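Local coordinates for precorrin-8x Methyl Mutase (Thermus thermophilus, PDB 1V9C), which probably catalyses the methyl-group rearrangement of precorrin-8X, as an isomerase of the CobH/CbiC family in the biosynthesis of adenosylcobalamin, at residues 124-129 against 149-154; 112-117 against 140-145. One frame throughout, in Å; residues are numbered along the deposited sequence.

Contact 1: residues 124-129 against 149-154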
# COMPACT_ATOMS: atom_id res chain seq x y z
N GLY B 124 -1.83 -27.41 -4.64
CA GLY B 124 -0.93 -27.69 -3.54
C GLY B 124 0.01 -26.53 -3.31
O GLY B 124 1.22 -26.64 -3.52
N LEU B 125 -0.55 -25.39 -2.88
CA LEU B 125 0.24 -24.20 -2.63
C LEU B 125 0.03 -23.68 -1.22
O LEU B 125 0.85 -22.93 -0.71
CB LEU B 125 -0.12 -23.08 -3.61
CG LEU B 125 0.14 -23.33 -5.10
CD1 LEU B 125 -0.23 -22.09 -5.89
CD2 LEU B 125 1.59 -23.69 -5.32
N LEU B 126 -1.07 -24.08 -0.59
CA LEU B 126 -1.39 -23.62 0.75
C LEU B 126 -0.55 -24.23 1.85
O LEU B 126 -0.29 -23.58 2.87
CB LEU B 126 -2.86 -23.86 1.07
CG LEU B 126 -3.87 -23.02 0.30
CD1 LEU B 126 -5.26 -23.39 0.78
CD2 LEU B 126 -3.60 -21.55 0.52
N ASP B 127 -0.15 -25.47 1.67
CA ASP B 127 0.63 -26.13 2.70
C ASP B 127 2.08 -25.68 2.69
O ASP B 127 2.78 -25.80 1.69
CB ASP B 127 0.51 -27.65 2.54
CG ASP B 127 -0.91 -28.16 2.79
OD1 ASP B 127 -1.45 -27.93 3.89
OD2 ASP B 127 -1.48 -28.78 1.87
N GLY B 128 2.50 -25.14 3.84
CA GLY B 128 3.85 -24.64 4.00
C GLY B 128 3.98 -23.18 3.58
O GLY B 128 5.04 -22.58 3.73
N ALA B 129 2.89 -22.61 3.08
CA ALA B 129 2.93 -21.23 2.60
C ALA B 129 2.59 -20.14 3.61
O ALA B 129 1.92 -20.38 4.62
CB ALA B 129 2.03 -21.10 1.40
N GLN B 149 -10.72 -27.84 6.30
CA GLN B 149 -10.79 -29.02 5.45
C GLN B 149 -9.43 -29.69 5.26
O GLN B 149 -9.30 -30.63 4.47
CB GLN B 149 -11.36 -28.66 4.08
CG GLN B 149 -12.80 -28.18 4.12
CD GLN B 149 -13.70 -29.13 4.88
OE1 GLN B 149 -13.72 -30.33 4.61
NE2 GLN B 149 -14.47 -28.60 5.82
N GLY B 150 -8.41 -29.22 5.97
CA GLY B 150 -7.10 -29.83 5.84
C GLY B 150 -5.97 -28.98 5.27
O GLY B 150 -4.86 -29.47 5.08
N ALA B 151 -6.24 -27.71 4.97
CA ALA B 151 -5.20 -26.85 4.44
C ALA B 151 -4.35 -26.38 5.62
O ALA B 151 -4.89 -25.99 6.66
CB ALA B 151 -5.81 -25.66 3.72
N ARG B 152 -3.02 -26.44 5.48
CA ARG B 152 -2.11 -26.02 6.55
C ARG B 152 -1.02 -25.03 6.11
O ARG B 152 0.14 -25.40 5.90
CB ARG B 152 -1.47 -27.25 7.21
CG ARG B 152 -2.47 -28.20 7.89
CD ARG B 152 -3.41 -27.43 8.82
NE ARG B 152 -4.45 -28.28 9.39
CZ ARG B 152 -5.57 -27.83 9.95
NH1 ARG B 152 -5.81 -26.53 10.01
NH2 ARG B 152 -6.44 -28.68 10.46
N PRO B 153 -1.38 -23.75 5.97
CA PRO B 153 -0.41 -22.72 5.57
C PRO B 153 0.56 -22.55 6.73
O PRO B 153 0.17 -22.68 7.89
CB PRO B 153 -1.27 -21.48 5.37
CG PRO B 153 -2.64 -22.03 5.07
CD PRO B 153 -2.74 -23.19 6.03
N ALA B 154 1.83 -22.27 6.44
CA ALA B 154 2.79 -22.09 7.51
C ALA B 154 2.39 -20.91 8.38
O ALA B 154 2.50 -20.97 9.61
CB ALA B 154 4.19 -21.86 6.94
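The flat carboxylate of Asp127 is met end-on at one oxygen, whereas the puckered ring of Pro153 is covered over one face. The carboxylate is approached from beyond the end of its CG-OD1 bond: Arg152 N lies 2.7 Å from Asp127 OD1 and donates to it with an N-H...O angle of 144°. The methylene of Arg152 adds a contact to the same oxygen, CB lying 3.4 Å from Asp127 OD1. The proline ring turns one face toward the carbonyl of Leu126, although the position of that oxygen is doubtful, and Leu126 CB lies beyond it on the same side, 4.4 Å from Pro153 CG. At the CA-CB edge of the ring stands Ala129 O, 3.5 Å from Pro153 CB; elsewhere Pro153 touches Ile147 and Val178.

Both segments are helix-to-strand connections of the doubly wound alpha/beta fold, each leaving its helix through a Schellman motif, with Gly124 and Gly150 at positive phi. Residues 126-129 then form a type II beta turn, whose third residue, Gly128, at positive phi, presents its N-H to Arg152 O at 3.1 Å. That bond is nearly straight, at 162°, and its donor is tilted out of the carbonyl plane. The same Arg152 O receives a CA-H...O contact from Asp127 CA at 3.3 Å, so the turn grips both the N-H and the carbonyl of Arg152. The guanidinium leads elsewhere: chi1 of -62° sets CG beside the backbone N and a bend at chi2 follows, leaving Arg152 NE 6.3 Å from Asp127 OD1, too far for a salt bridge. On the buried side of the polar pairs, the Leu126 CD1 methyl packs against Ala151 CB at 3.8 Å, beside Trp121 and Leu70.

Contact 2: residues 112-117 against 140-145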
# COMPACT_ATOMS: atom_id res chain seq x y z
N ARG B 112 -14.16 -14.54 -7.11
CA ARG B 112 -12.81 -14.71 -7.62
C ARG B 112 -11.91 -15.08 -6.43
O ARG B 112 -10.77 -15.49 -6.61
CB ARG B 112 -12.32 -13.41 -8.26
CG ARG B 112 -11.23 -13.62 -9.28
CD ARG B 112 -10.59 -12.31 -9.71
NE ARG B 112 -11.55 -11.34 -10.21
CZ ARG B 112 -11.20 -10.19 -10.78
NH1 ARG B 112 -9.92 -9.87 -10.93
NH2 ARG B 112 -12.14 -9.35 -11.21
N ALA B 113 -12.45 -14.92 -5.23
CA ALA B 113 -11.72 -15.22 -4.01
C ALA B 113 -11.80 -16.71 -3.73
O ALA B 113 -10.92 -17.28 -3.09
CB ALA B 113 -12.31 -14.43 -2.83
N GLU B 114 -12.88 -17.32 -4.21
CA GLU B 114 -13.08 -18.75 -4.03
C GLU B 114 -12.19 -19.49 -5.02
O GLU B 114 -11.50 -20.45 -4.66
CB GLU B 114 -14.55 -19.11 -4.28
CG GLU B 114 -15.49 -18.66 -3.17
CD GLU B 114 -15.26 -19.41 -1.86
OE1 GLU B 114 -15.95 -19.09 -0.86
OE2 GLU B 114 -14.41 -20.32 -1.83
N ALA B 115 -12.20 -19.02 -6.26
CA ALA B 115 -11.38 -19.62 -7.29
C ALA B 115 -9.93 -19.60 -6.83
O ALA B 115 -9.21 -20.58 -6.99
CB ALA B 115 -11.53 -18.83 -8.59
N ALA B 116 -9.52 -18.47 -6.25
CA ALA B 116 -8.15 -18.30 -5.76
C ALA B 116 -7.72 -19.39 -4.78
O ALA B 116 -6.71 -20.05 -5.00
CB ALA B 116 -8.00 -16.92 -5.12
N VAL B 117 -8.49 -19.57 -3.71
CA VAL B 117 -8.16 -20.60 -2.72
C VAL B 117 -8.25 -21.99 -3.36
O VAL B 117 -7.28 -22.76 -3.33
CB VAL B 117 -9.13 -20.56 -1.53
CG1 VAL B 117 -8.67 -21.54 -0.47
CG2 VAL B 117 -9.21 -19.16 -0.96
N LEU B 140 -10.10 -14.29 2.88
CA LEU B 140 -9.67 -14.79 4.18
C LEU B 140 -10.71 -15.75 4.77
O LEU B 140 -10.37 -16.65 5.53
CB LEU B 140 -9.45 -13.62 5.14
CG LEU B 140 -8.87 -13.99 6.50
CD1 LEU B 140 -7.55 -14.75 6.32
CD2 LEU B 140 -8.64 -12.72 7.31
N LEU B 141 -11.97 -15.54 4.42
CA LEU B 141 -13.05 -16.40 4.89
C LEU B 141 -13.00 -17.73 4.13
O LEU B 141 -13.13 -18.79 4.73
CB LEU B 141 -14.40 -15.74 4.67
CG LEU B 141 -14.76 -14.70 5.72
CD1 LEU B 141 -16.10 -14.07 5.36
CD2 LEU B 141 -14.83 -15.35 7.09
N ALA B 142 -12.82 -17.66 2.82
CA ALA B 142 -12.73 -18.87 2.01
C ALA B 142 -11.55 -19.68 2.55
O ALA B 142 -11.70 -20.84 2.89
CB ALA B 142 -12.51 -18.52 0.55
N LEU B 143 -10.40 -19.02 2.65
CA LEU B 143 -9.19 -19.66 3.16
C LEU B 143 -9.40 -20.28 4.54
O LEU B 143 -8.91 -21.37 4.81
CB LEU B 143 -8.03 -18.66 3.23
CG LEU B 143 -6.73 -19.14 3.89
CD1 LEU B 143 -6.20 -20.38 3.14
CD2 LEU B 143 -5.68 -18.02 3.89
N VAL B 144 -10.11 -19.59 5.41
CA VAL B 144 -10.34 -20.12 6.76
C VAL B 144 -11.19 -21.37 6.74
O VAL B 144 -11.01 -22.27 7.56
CB VAL B 144 -10.99 -19.07 7.67
CG1 VAL B 144 -11.47 -19.72 8.95
CG2 VAL B 144 -9.98 -17.98 7.99
N GLU B 145 -12.12 -21.43 5.79
CA GLU B 145 -12.99 -22.58 5.65
C GLU B 145 -12.14 -23.69 5.05
O GLU B 145 -12.25 -24.85 5.44
CB GLU B 145 -14.16 -22.24 4.73
CG GLU B 145 -14.94 -21.01 5.21
CD GLU B 145 -16.19 -20.71 4.39
OE1 GLU B 145 -16.85 -19.69 4.68
OE2 GLU B 145 -16.50 -21.49 3.47
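Val117 and Glu114 converge on the methyl of Ala142, one with a branch tip and the other with a flat face. The Val117 CG2 methyl meets Ala142 CB at 3.7 Å and also lies against the backbone of the opposing helix, 3.8 Å from Leu143 N. With Val117 CG1 anti to its own nitrogen (chi1 -174°), CG2 takes the step between Ala142 and Leu143 while CG1 lies further along, 4.1 Å from Leu143 CA. Glu114 starts out alongside the interface, but a bend at chi2 (-67°) brings its carboxylate back across, so that Ala142 CB sits over the plane of the group, 3.5 Å from Glu114 OE2 and 3.8 Å from OE1.

The helices carrying these residues flank strand 130-133 in sequence, one entering it and one leaving it, within the doubly wound sheet. They run in roughly the same direction, crossing at -39° with the segment axes 8.9 Å apart at closest approach. Helix 166-174 packs on Leu140, Leu141 and Val144, while helix 99-107 meets Ala115 and Ala116. At the solvent-exposed margin Glu114 OE1 stands 5.0 Å from Glu145 OE2, a proximity of like charges that may mildly raise the proton affinity of either group.

How the contacts relate
Both contacts join the same two successive helix-strand units: contact 2 packs helix 112-122 against helix 137-147, and contact 1 pairs the loops that carry the chain from those helices into strands 130-133 and 155-158. Contact 2 is mostly buried and apolar, with one exposed glutamate, Glu114, at its border. Contact 1 is only partly buried and relies on backbone hydrogen bonds and a carboxylate acceptor, as suits loops about to become neighbouring parallel strands; Ala129 continues that pairing with Leu155. Leu126 bridges the two, its CD2 methyl 3.9 Å from Leu143 CD1 and its CD1 methyl 4.1 Å from Val117 CG1.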